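Local atomic coordinates of hyaluronidase (Thermobaculum terrenum, PDB entry 5DIY), a protein that probably removes O-linked N-acetylglucosamine from proteins as a glycoside hydrolase of family GH84, here in a variant changed at its predicted proton donor. Residues L24-F27 with E28-Q31; L267-Y270 with T271-Q274; D286-R289 with Q290-T294; K306-Q309 with S310-S314; S362-S366 with K367-E371. All blocks are in the same frame, centred on the assembly; numbering follows the deposited sequence.

Interaction 1: residues L24-F27 with E28-Q31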
# COMPACT_ATOMS: atom_id res chain seq x y z
N LEU C 24 -6.72 -2.93 -18.96
CA LEU C 24 -8.01 -2.99 -19.66
C LEU C 24 -9.10 -3.57 -18.75
O LEU C 24 -10.21 -3.05 -18.69
CB LEU C 24 -7.91 -3.82 -20.94
CG LEU C 24 -7.04 -3.24 -22.06
CD1 LEU C 24 -6.67 -4.33 -23.06
CD2 LEU C 24 -7.73 -2.08 -22.75
N ASP C 25 -8.75 -4.65 -18.05
CA ASP C 25 -9.62 -5.27 -17.05
C ASP C 25 -9.92 -4.32 -15.87
O ASP C 25 -11.06 -4.20 -15.44
CB ASP C 25 -8.96 -6.56 -16.54
CG ASP C 25 -9.82 -7.29 -15.53
OD1 ASP C 25 -10.71 -8.06 -15.94
OD2 ASP C 25 -9.58 -7.11 -14.32
N MET C 26 -8.90 -3.63 -15.36
CA MET C 26 -9.10 -2.63 -14.31
C MET C 26 -10.07 -1.53 -14.74
O MET C 26 -10.87 -1.08 -13.92
CB MET C 26 -7.76 -2.02 -13.86
CG MET C 26 -7.84 -1.18 -12.58
SD MET C 26 -8.43 -2.09 -11.13
CE MET C 26 -7.06 -3.19 -10.82
N PHE C 27 -10.04 -1.12 -16.01
CA PHE C 27 -10.98 -0.10 -16.49
C PHE C 27 -12.43 -0.57 -16.41
O PHE C 27 -13.33 0.23 -16.12
CB PHE C 27 -10.66 0.36 -17.92
CG PHE C 27 -9.32 1.06 -18.08
CD1 PHE C 27 -8.63 1.61 -16.99
CD2 PHE C 27 -8.77 1.21 -19.35
CE1 PHE C 27 -7.41 2.25 -17.17
CE2 PHE C 27 -7.55 1.85 -19.53
CZ PHE C 27 -6.87 2.37 -18.44
N GLU C 28 -12.67 -1.86 -16.64
CA GLU C 28 -14.00 -2.45 -16.47
C GLU C 28 -14.41 -2.48 -15.00
O GLU C 28 -15.54 -2.11 -14.67
CB GLU C 28 -14.06 -3.86 -17.07
CG GLU C 28 -13.96 -3.87 -18.59
CD GLU C 28 -13.78 -5.25 -19.19
OE1 GLU C 28 -13.47 -6.22 -18.47
OE2 GLU C 28 -13.95 -5.36 -20.43
N PHE C 29 -13.50 -2.89 -14.11
CA PHE C 29 -13.72 -2.80 -12.66
C PHE C 29 -14.01 -1.36 -12.22
O PHE C 29 -14.92 -1.12 -11.41
CB PHE C 29 -12.52 -3.37 -11.89
CG PHE C 29 -12.58 -3.13 -10.41
CD1 PHE C 29 -13.25 -4.01 -9.57
CD2 PHE C 29 -11.94 -2.02 -9.84
CE1 PHE C 29 -13.30 -3.78 -8.20
CE2 PHE C 29 -12.00 -1.79 -8.47
CZ PHE C 29 -12.68 -2.67 -7.65
N MET C 30 -13.24 -0.41 -12.74
CA MET C 30 -13.46 1.01 -12.45
C MET C 30 -14.87 1.48 -12.83
O MET C 30 -15.54 2.14 -12.03
CB MET C 30 -12.40 1.88 -13.14
CG MET C 30 -11.04 1.83 -12.46
SD MET C 30 -9.74 2.63 -13.43
CE MET C 30 -10.07 4.35 -13.07
N GLN C 31 -15.32 1.13 -14.03
CA GLN C 31 -16.67 1.51 -14.47
C GLN C 31 -17.76 0.87 -13.61
O GLN C 31 -18.74 1.54 -13.27
CB GLN C 31 -16.93 1.18 -15.95
CG GLN C 31 -18.30 1.65 -16.43
CD GLN C 31 -18.52 1.47 -17.92
OE1 GLN C 31 -18.03 0.52 -18.52
NE2 GLN C 31 -19.30 2.37 -18.51
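Met26 sends CG anti to its own backbone nitrogen (chi1 -168°), and a bend at chi2 then brings SD alongside the ring of Phe29. That ring leaves the helix in the same general direction, and the sulfur approaches it obliquely, with Met26 SD 3.7 Å from Phe29 CD2. One residue further along, a second Met-aromatic contact is built differently: Phe27 and Met30 both carry CG beside the backbone nitrogen, and the extended second torsion of Met30 (chi2 170°) sets SD at the edge of the Phe27 ring, 3.9 Å from CD1. The two methionines also meet, Met26 CG lying 4.3 Å from Met30 SD.

Regular helical bonds hold these pairs in step: Phe29 N reaches Asp25 O at 3.1 Å, and Met30 N lies only 2.7 Å from Met26 O, while the bond from Glu28 N to Leu24 O is weak. The stretch belongs to helix 20-32, the helix of the beta-alpha-beta unit that joins strands 6-11 and 37-40 of the barrel. Both sulfur-bearing chains rest on Ile9 of the first strand, and Phe27 meets Tyr38 of the second edge-to-face. Towards the other side, Asp25 OD1 and Glu28 OE1 come within 4.2 Å of each other with their carboxylate planes steeply inclined.

Such crowding of like charges would be expected to cost energy, but Asp25 forms a salt bridge with Lys266 and Glu28 one with Lys70, so the repulsion is probably offset by separate lysines from the two flanking helices.

Interaction 2: residues L267-Y270 with T271-Q274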
# COMPACT_ATOMS: atom_id res chain seq x y z
N LEU C 267 -9.94 -5.57 -3.93
CA LEU C 267 -10.61 -5.67 -2.64
C LEU C 267 -10.64 -4.30 -1.91
O LEU C 267 -11.72 -3.79 -1.63
CB LEU C 267 -10.01 -6.81 -1.79
CG LEU C 267 -10.94 -7.64 -0.91
CD1 LEU C 267 -10.12 -8.62 -0.09
CD2 LEU C 267 -11.79 -6.76 -0.01
N PRO C 268 -9.46 -3.70 -1.63
CA PRO C 268 -9.47 -2.36 -1.03
C PRO C 268 -9.97 -1.25 -1.96
O PRO C 268 -10.61 -0.30 -1.48
CB PRO C 268 -8.00 -2.12 -0.65
CG PRO C 268 -7.23 -3.05 -1.49
CD PRO C 268 -8.09 -4.26 -1.64
N LEU C 269 -9.71 -1.36 -3.26
CA LEU C 269 -10.23 -0.39 -4.24
C LEU C 269 -11.75 -0.36 -4.30
O LEU C 269 -12.35 0.72 -4.47
CB LEU C 269 -9.62 -0.60 -5.64
CG LEU C 269 -8.13 -0.27 -5.79
CD1 LEU C 269 -7.67 -0.65 -7.19
CD2 LEU C 269 -7.83 1.20 -5.50
N TYR C 270 -12.39 -1.53 -4.16
CA TYR C 270 -13.85 -1.60 -4.02
C TYR C 270 -14.33 -0.73 -2.86
O TYR C 270 -15.27 0.05 -3.02
CB TYR C 270 -14.31 -3.05 -3.83
CG TYR C 270 -15.82 -3.24 -3.83
CD1 TYR C 270 -16.58 -2.95 -2.70
CD2 TYR C 270 -16.48 -3.71 -4.97
CE1 TYR C 270 -17.96 -3.11 -2.70
CE2 TYR C 270 -17.86 -3.89 -4.97
CZ TYR C 270 -18.59 -3.59 -3.84
OH TYR C 270 -19.96 -3.75 -3.82
N THR C 271 -13.67 -0.85 -1.71
CA THR C 271 -14.06 -0.10 -0.51
C THR C 271 -13.78 1.40 -0.67
O THR C 271 -14.57 2.24 -0.24
CB THR C 271 -13.39 -0.65 0.77
OG1 THR C 271 -11.96 -0.44 0.74
CG2 THR C 271 -13.70 -2.13 0.95
N PHE C 272 -12.64 1.70 -1.29
CA PHE C 272 -12.28 3.06 -1.68
C PHE C 272 -13.37 3.70 -2.54
O PHE C 272 -13.81 4.81 -2.24
CB PHE C 272 -10.92 3.01 -2.39
CG PHE C 272 -10.52 4.27 -3.12
CD1 PHE C 272 -10.19 5.42 -2.42
CD2 PHE C 272 -10.42 4.28 -4.51
CE1 PHE C 272 -9.80 6.58 -3.09
CE2 PHE C 272 -10.03 5.43 -5.19
CZ PHE C 272 -9.71 6.58 -4.48
N ALA C 273 -13.85 2.98 -3.55
CA ALA C 273 -14.93 3.46 -4.44
C ALA C 273 -16.26 3.70 -3.72
O ALA C 273 -16.96 4.66 -4.01
CB ALA C 273 -15.13 2.48 -5.59
N GLN C 274 -16.60 2.82 -2.78
CA GLN C 274 -17.80 3.01 -1.96
C GLN C 274 -17.68 4.24 -1.06
O GLN C 274 -18.66 4.98 -0.92
CB GLN C 274 -18.13 1.77 -1.13
CG GLN C 274 -18.63 0.60 -1.97
CD GLN C 274 -19.57 -0.32 -1.21
OE1 GLN C 274 -20.68 -0.62 -1.67
NE2 GLN C 274 -19.13 -0.78 -0.05
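Gln274 lies one helical turn beyond Tyr270 and crosses the CE1 side of its ring at a slant. Its CB sits 3.8 Å from Tyr270 O, the carbonyl that also receives the backbone N-H of Gln274. The first torsion places CG beside the backbone nitrogen (chi1 -70°), from where CG touches both Tyr270 O and the ring carbon CE1. Next comes CD, 3.5 Å from Tyr270 CE1, with the amide plane inclined by 50° to the ring. At the tip the two amide atoms part: OE1 lies towards the phenolic end, 3.9 Å from Tyr270 OH, and NE2 is hydrogen-bonded to Ser287 of the next helix, which fixes the turn of the amide.

A second local feature shows how a helix can spend one carbonyl twice. Pro268 O accepts the N-H of Phe272 at 2.9 Å, in the carbonyl plane, and the hydroxyl of Thr271, whose OG1 lies 2.6 Å away and somewhat tilted from that plane. The same OG1 is bonded to the backbone N of Tyr240, so the hydroxyl ties the helix to a neighbouring loop. Pro268 itself has no N-H to give to the preceding turn, and the helix is kinked there.

On another side, Leu269 CD2 and Phe272 CD2 meet at 4.1 Å, the two chains running side by side towards strand 251-256, where Ala256 touches both. This is the layering of a (beta/alpha)8 TIM barrel: helix 262-277 covers the last strand, close to whose end Asn257, about 8 Å from Leu269 between side chains, binds N-acetylglucosamine.

Interaction 3: residues D286-R289 with Q290-T294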
# COMPACT_ATOMS: atom_id res chain seq x y z
N ASP C 286 -18.52 -3.14 6.71
CA ASP C 286 -19.65 -3.41 5.81
C ASP C 286 -19.15 -3.45 4.36
O ASP C 286 -19.53 -4.34 3.59
CB ASP C 286 -20.72 -2.30 5.89
CG ASP C 286 -21.47 -2.27 7.22
OD1 ASP C 286 -21.23 -3.12 8.11
OD2 ASP C 286 -22.32 -1.37 7.36
N SER C 287 -18.33 -2.47 4.00
CA SER C 287 -17.84 -2.34 2.63
C SER C 287 -16.91 -3.49 2.25
O SER C 287 -17.04 -4.07 1.17
CB SER C 287 -17.12 -1.01 2.45
OG SER C 287 -16.83 -0.79 1.08
N TRP C 288 -15.99 -3.81 3.16
CA TRP C 288 -15.04 -4.90 2.94
C TRP C 288 -15.74 -6.26 2.74
O TRP C 288 -15.32 -7.04 1.89
CB TRP C 288 -14.04 -4.98 4.09
CG TRP C 288 -12.83 -5.80 3.79
CD1 TRP C 288 -11.71 -5.40 3.13
CD2 TRP C 288 -12.63 -7.16 4.17
NE1 TRP C 288 -10.81 -6.44 3.06
CE2 TRP C 288 -11.34 -7.53 3.69
CE3 TRP C 288 -13.39 -8.10 4.87
CZ2 TRP C 288 -10.81 -8.81 3.89
CZ3 TRP C 288 -12.87 -9.38 5.07
CH2 TRP C 288 -11.58 -9.71 4.58
N ARG C 289 -16.81 -6.51 3.49
CA ARG C 289 -17.59 -7.76 3.37
C ARG C 289 -18.39 -7.86 2.07
O ARG C 289 -18.45 -8.93 1.46
CB ARG C 289 -18.52 -7.95 4.57
CG ARG C 289 -17.78 -8.20 5.87
CD ARG C 289 -18.68 -8.01 7.09
NE ARG C 289 -19.82 -8.92 7.07
CZ ARG C 289 -19.78 -10.23 7.36
NH1 ARG C 289 -18.64 -10.83 7.72
NH2 ARG C 289 -20.90 -10.95 7.29
N GLN C 290 -19.00 -6.75 1.66
CA GLN C 290 -19.66 -6.70 0.35
C GLN C 290 -18.64 -6.87 -0.78
O GLN C 290 -18.92 -7.56 -1.77
CB GLN C 290 -20.45 -5.40 0.17
CG GLN C 290 -21.43 -5.46 -1.00
CD GLN C 290 -22.37 -4.27 -1.03
OE1 GLN C 290 -23.59 -4.42 -0.87
NE2 GLN C 290 -21.81 -3.08 -1.25
N ALA C 291 -17.46 -6.26 -0.63
CA ALA C 291 -16.36 -6.42 -1.58
C ALA C 291 -15.95 -7.88 -1.74
O ALA C 291 -15.87 -8.38 -2.87
CB ALA C 291 -15.15 -5.59 -1.15
N VAL C 292 -15.69 -8.55 -0.62
CA VAL C 292 -15.31 -9.98 -0.61
C VAL C 292 -16.39 -10.85 -1.28
O VAL C 292 -16.06 -11.70 -2.09
CB VAL C 292 -15.01 -10.50 0.83
CG1 VAL C 292 -14.91 -12.03 0.87
CG2 VAL C 292 -13.72 -9.89 1.37
N SER C 293 -17.66 -10.63 -0.92
CA SER C 293 -18.78 -11.39 -1.50
C SER C 293 -18.88 -11.25 -3.03
O SER C 293 -18.91 -12.25 -3.74
CB SER C 293 -20.10 -10.95 -0.87
OG SER C 293 -20.05 -11.10 0.53
N THR C 294 -18.93 -10.00 -3.50
CA THR C 294 -18.99 -9.68 -4.93
C THR C 294 -17.80 -10.25 -5.71
O THR C 294 -17.97 -10.95 -6.71
CB THR C 294 -19.00 -8.15 -5.16
OG1 THR C 294 -20.13 -7.57 -4.49
CG2 THR C 294 -19.07 -7.81 -6.66
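The apolar part of this contact is a CH-pi interaction between Trp288 and Val292, residues one helical turn apart. The methyl CG2 of Val292 sits over the six-membered ring of the indole, 3.7 Å from its centroid and only 6° off the ring normal, so it meets the face almost squarely. With CG anti to the backbone nitrogen (chi1 -165°) and chi2 at 83°, the indole of Trp288 turns a face to Val292, while the valine holds CG2 beside its own backbone nitrogen, pointing at the indole. The same methyl also lies 3.3 Å from Trp288 O.

Helix 284-296 follows the last barrel helix and lies between helices 262-277 and 301-308. Accordingly, Trp288 touches Leu267 on one neighbour and Met304 on the other, Val292 packs on Leu301 and Met304, and Ala291 faces Tyr270.

Backbone hydrogen bonds run four residues back throughout, for example from Ala291 N to Ser287 O at 2.9 Å. Two hydroxyls add to this ladder. Ser293 OG bonds to Arg289 O at 2.9 Å while Ser293 N takes the same oxygen at 3.0 Å, the two donors arriving from opposite faces of the carbonyl plane. Thr294 repeats the scheme on Gln290 O, its OG1 lying 3.0 Å away, again across the plane from its own N-H. Both hydroxyls thus satisfy themselves within the helix.

Among polar groups with outside partners, Trp288 NE1 is bonded to Ile237 O, and the charged end of Arg289, its chain bent at chi3, forms a salt bridge with Glu305 through NH1.

Interaction 4: residues K306-Q309 with S310-S314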
# COMPACT_ATOMS: atom_id res chain seq x y z
N LYS C 306 -11.20 -14.16 8.66
CA LYS C 306 -10.17 -14.76 9.52
C LYS C 306 -8.75 -14.52 9.01
O LYS C 306 -7.87 -14.18 9.78
CB LYS C 306 -10.39 -16.27 9.68
CG LYS C 306 -9.59 -16.88 10.80
CD LYS C 306 -10.19 -16.49 12.15
CE LYS C 306 -9.21 -16.62 13.27
NZ LYS C 306 -9.74 -15.97 14.50
N PHE C 307 -8.55 -14.72 7.71
CA PHE C 307 -7.25 -14.54 7.09
C PHE C 307 -6.81 -13.07 7.16
O PHE C 307 -5.62 -12.78 7.34
CB PHE C 307 -7.30 -15.03 5.64
CG PHE C 307 -6.01 -14.85 4.89
CD1 PHE C 307 -4.89 -15.60 5.22
CD2 PHE C 307 -5.93 -13.96 3.82
CE1 PHE C 307 -3.70 -15.44 4.53
CE2 PHE C 307 -4.75 -13.80 3.11
CZ PHE C 307 -3.63 -14.54 3.47
N TYR C 308 -7.78 -12.14 7.04
CA TYR C 308 -7.49 -10.71 7.11
C TYR C 308 -6.95 -10.28 8.48
O TYR C 308 -6.15 -9.35 8.56
CB TYR C 308 -8.69 -9.83 6.70
CG TYR C 308 -8.39 -8.35 6.92
CD1 TYR C 308 -7.28 -7.75 6.30
CD2 TYR C 308 -9.15 -7.58 7.80
CE1 TYR C 308 -6.95 -6.42 6.54
CE2 TYR C 308 -8.83 -6.25 8.04
CZ TYR C 308 -7.73 -5.67 7.41
OH TYR C 308 -7.40 -4.36 7.63
N GLN C 309 -7.33 -10.98 9.56
CA GLN C 309 -6.79 -10.68 10.89
C GLN C 309 -5.25 -10.78 10.99
O GLN C 309 -4.65 -10.10 11.81
CB GLN C 309 -7.42 -11.58 11.95
CG GLN C 309 -8.88 -11.31 12.22
CD GLN C 309 -9.48 -12.29 13.22
OE1 GLN C 309 -8.93 -13.36 13.47
NE2 GLN C 309 -10.62 -11.91 13.80
N SER C 310 -4.64 -11.61 10.15
CA SER C 310 -3.18 -11.74 10.05
C SER C 310 -2.54 -10.87 8.94
O SER C 310 -1.32 -10.89 8.76
CB SER C 310 -2.81 -13.22 9.84
OG SER C 310 -3.01 -13.98 11.03
N ASN C 311 -3.35 -10.09 8.21
CA ASN C 311 -2.86 -9.18 7.17
C ASN C 311 -3.35 -7.74 7.36
O ASN C 311 -3.67 -7.05 6.38
CB ASN C 311 -3.29 -9.71 5.79
CG ASN C 311 -2.64 -11.04 5.47
OD1 ASN C 311 -1.48 -11.10 5.09
ND2 ASN C 311 -3.40 -12.12 5.62
N THR C 312 -3.38 -7.29 8.61
CA THR C 312 -3.85 -5.94 8.93
C THR C 312 -2.77 -4.86 8.74
O THR C 312 -3.13 -3.70 8.53
CB THR C 312 -4.39 -5.84 10.37
OG1 THR C 312 -3.38 -6.24 11.30
CG2 THR C 312 -5.60 -6.73 10.54
N ILE C 313 -1.49 -5.23 8.78
CA ILE C 313 -0.40 -4.26 8.83
C ILE C 313 -0.40 -3.41 7.55
O ILE C 313 -0.30 -3.92 6.43
CB ILE C 313 1.00 -4.88 9.07
CG1 ILE C 313 1.07 -5.56 10.45
CG2 ILE C 313 2.09 -3.81 8.99
CD1 ILE C 313 2.27 -6.48 10.63
N SER C 314 -0.53 -2.10 7.74
CA SER C 314 -0.43 -1.11 6.67
C SER C 314 -0.33 0.26 7.32
O SER C 314 -0.45 0.36 8.54
CB SER C 314 -1.68 -1.15 5.77
OG SER C 314 -2.81 -0.61 6.43
O HOH W 1 -5.69 -15.30 11.05
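Phe307 O is gripped twice, by Asn311 ND2 at 2.9 Å and by Ser310 N at 3.2 Å, the donors standing above opposite faces of its carbonyl plane. Asn311 N adds a bond to Tyr308 O at 2.9 Å. A water bridges the backbone to a side chain, giving a hydrogen to Lys306 O at 2.8 Å and lying 3.0 Å from Ser310 OG. Lys306 NZ bonds to Gln309 OE1 and also forms a salt bridge with Glu350.

The bond from Asn311 N to Tyr308 O closes a type I beta turn, which leads the chain out of helix 301-308 into the loop before helix 322-336. The Asn311 side chain folds back toward Phe307, CG beside the backbone nitrogen (chi1 -64°), which carries ND2 over the centre of the Phe307 ring, 3.2 Å above its plane.

Thr312 makes a CH-pi contact with Tyr308, CG2 lying over the ring face, 4.2 Å from the centroid. Replacing Tyr308 by an alanine would probably leave this methyl without its aromatic cover and open a gap beside Trp288. Phe307 meets Tyr379 edge-to-face.

Interaction 5: residues S362-S366 with K367-E371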
# COMPACT_ATOMS: atom_id res chain seq x y z
N SER C 362 -7.30 -21.95 -0.08
CA SER C 362 -6.44 -22.76 -0.97
C SER C 362 -7.21 -23.49 -2.08
O SER C 362 -6.64 -23.79 -3.12
CB SER C 362 -5.66 -23.81 -0.16
OG SER C 362 -6.50 -24.88 0.25
N THR C 363 -8.48 -23.80 -1.81
CA THR C 363 -9.37 -24.45 -2.78
C THR C 363 -9.78 -23.55 -3.97
O THR C 363 -10.14 -24.05 -5.03
CB THR C 363 -10.62 -24.99 -2.04
OG1 THR C 363 -10.21 -25.93 -1.03
CG2 THR C 363 -11.57 -25.69 -2.97
N GLN C 364 -9.71 -22.23 -3.79
CA GLN C 364 -10.14 -21.27 -4.82
C GLN C 364 -9.03 -21.01 -5.85
O GLN C 364 -7.87 -20.81 -5.48
CB GLN C 364 -10.57 -19.95 -4.17
CG GLN C 364 -11.66 -20.08 -3.11
CD GLN C 364 -12.96 -20.64 -3.67
OE1 GLN C 364 -13.62 -20.00 -4.48
NE2 GLN C 364 -13.32 -21.84 -3.23
N ASP C 365 -9.40 -21.00 -7.13
CA ASP C 365 -8.45 -21.02 -8.27
C ASP C 365 -8.21 -19.70 -8.98
O ASP C 365 -7.29 -19.59 -9.80
CB ASP C 365 -8.94 -22.02 -9.31
CG ASP C 365 -8.98 -23.42 -8.78
OD1 ASP C 365 -7.89 -23.97 -8.55
OD2 ASP C 365 -10.09 -23.96 -8.59
N SER C 366 -9.03 -18.70 -8.67
CA SER C 366 -9.02 -17.40 -9.35
C SER C 366 -7.68 -16.67 -9.26
O SER C 366 -6.80 -17.02 -8.47
CB SER C 366 -10.12 -16.51 -8.77
OG SER C 366 -9.84 -16.20 -7.42
N LYS C 367 -7.55 -15.63 -10.07
CA LYS C 367 -6.34 -14.81 -10.10
C LYS C 367 -6.02 -14.14 -8.75
O LYS C 367 -4.85 -14.04 -8.39
CB LYS C 367 -6.46 -13.74 -11.18
CG LYS C 367 -5.18 -12.94 -11.33
CD LYS C 367 -5.22 -12.04 -12.55
CE LYS C 367 -3.85 -11.47 -12.79
NZ LYS C 367 -3.94 -10.18 -13.49
N PHE C 368 -7.04 -13.68 -8.04
CA PHE C 368 -6.85 -13.12 -6.69
C PHE C 368 -6.02 -14.07 -5.83
O PHE C 368 -4.99 -13.67 -5.27
CB PHE C 368 -8.22 -12.82 -6.04
CG PHE C 368 -8.12 -12.32 -4.61
CD1 PHE C 368 -8.09 -13.22 -3.54
CD2 PHE C 368 -8.07 -10.96 -4.34
CE1 PHE C 368 -8.00 -12.77 -2.23
CE2 PHE C 368 -7.98 -10.50 -3.04
CZ PHE C 368 -7.94 -11.40 -1.98
N PHE C 369 -6.44 -15.33 -5.76
CA PHE C 369 -5.74 -16.33 -4.91
C PHE C 369 -4.39 -16.77 -5.45
O PHE C 369 -3.54 -17.19 -4.66
CB PHE C 369 -6.65 -17.51 -4.58
CG PHE C 369 -7.83 -17.12 -3.75
CD1 PHE C 369 -7.66 -16.74 -2.42
CD2 PHE C 369 -9.11 -17.05 -4.30
CE1 PHE C 369 -8.73 -16.33 -1.65
CE2 PHE C 369 -10.19 -16.64 -3.53
CZ PHE C 369 -10.00 -16.28 -2.20
N TRP C 370 -4.17 -16.65 -6.76
CA TRP C 370 -2.82 -16.76 -7.33
C TRP C 370 -1.91 -15.62 -6.85
O TRP C 370 -0.76 -15.85 -6.51
CB TRP C 370 -2.86 -16.77 -8.87
CG TRP C 370 -1.50 -16.91 -9.49
CD1 TRP C 370 -0.84 -18.07 -9.77
CD2 TRP C 370 -0.63 -15.85 -9.90
NE1 TRP C 370 0.39 -17.80 -10.33
CE2 TRP C 370 0.55 -16.44 -10.42
CE3 TRP C 370 -0.73 -14.45 -9.87
CZ2 TRP C 370 1.62 -15.69 -10.92
CZ3 TRP C 370 0.35 -13.69 -10.36
CH2 TRP C 370 1.50 -14.32 -10.88
N GLU C 371 -2.42 -14.39 -6.83
CA GLU C 371 -1.62 -13.23 -6.39
C GLU C 371 -1.23 -13.28 -4.91
O GLU C 371 -0.09 -12.99 -4.55
CB GLU C 371 -2.31 -11.90 -6.71
CG GLU C 371 -2.19 -11.49 -8.17
CD GLU C 371 -2.91 -10.20 -8.50
OE1 GLU C 371 -3.42 -9.53 -7.59
OE2 GLU C 371 -2.98 -9.88 -9.71
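Ser366 O takes the N-H of Trp370 at 3.2 Å, in the carbonyl plane and with a reasonably straight angle of 155°. This is the first turn of helix 367-371, with Ser366 at the N-cap position, the short loop from helix 340-362 having brought the chain there. The serine is an N-cap in place only, for its side chain makes no capping bond: OG lies between the backbone nitrogen and the carbonyl carbon (chi1 66°) and comes to within 3.3 Å of Phe369 CD2 instead.

Gln364 supplies another neighbour of that ring. Its CB lies 3.2 Å from Phe369 CD2 and 3.4 Å from CE2, an intimate approach made obliquely; its chain then bends at chi2, and the amide plane stands at 84° to the ring. Replacing Phe369 by an alanine is likely to strip Gln364 CB of its aromatic neighbour and open a gap towards Leu296 and Met304, which the ring also touches.

Polar side chains of helix 367-371 reach barrel helices. Lys367 NZ forms a salt bridge with Glu22 and only a long one with Glu371 OE2, while Glu371 OE1 accepts the backbone N-H of Ala264 at the start of helix 262-277. Within helix 367-371, the neighbouring aromatic rings meet steeply, Phe368 CD1 standing 3.6 Å above the plane of Phe369, over its centre.

How the interactions relate
The five contacts come in series along the chain and trace a path from the catalytic barrel to the helices beyond it. Interactions 1 and 2, on helices 20-32 and 262-277, lie outside the first and last strands, which close the barrel beside each other; their centres are 13 Å apart and they touch chiefly through Phe29 on Leu269 and Tyr270. Interaction 2 meets interaction 3 across the successive helices 262-277 and 284-296, at 9 Å between centres, and interaction 3 meets interaction 4 where Trp288 packs on Tyr308. Interaction 5 returns to the barrel through Phe368 on Leu267. Contacts within single helices and turns thus place side chains that pack one element on the next.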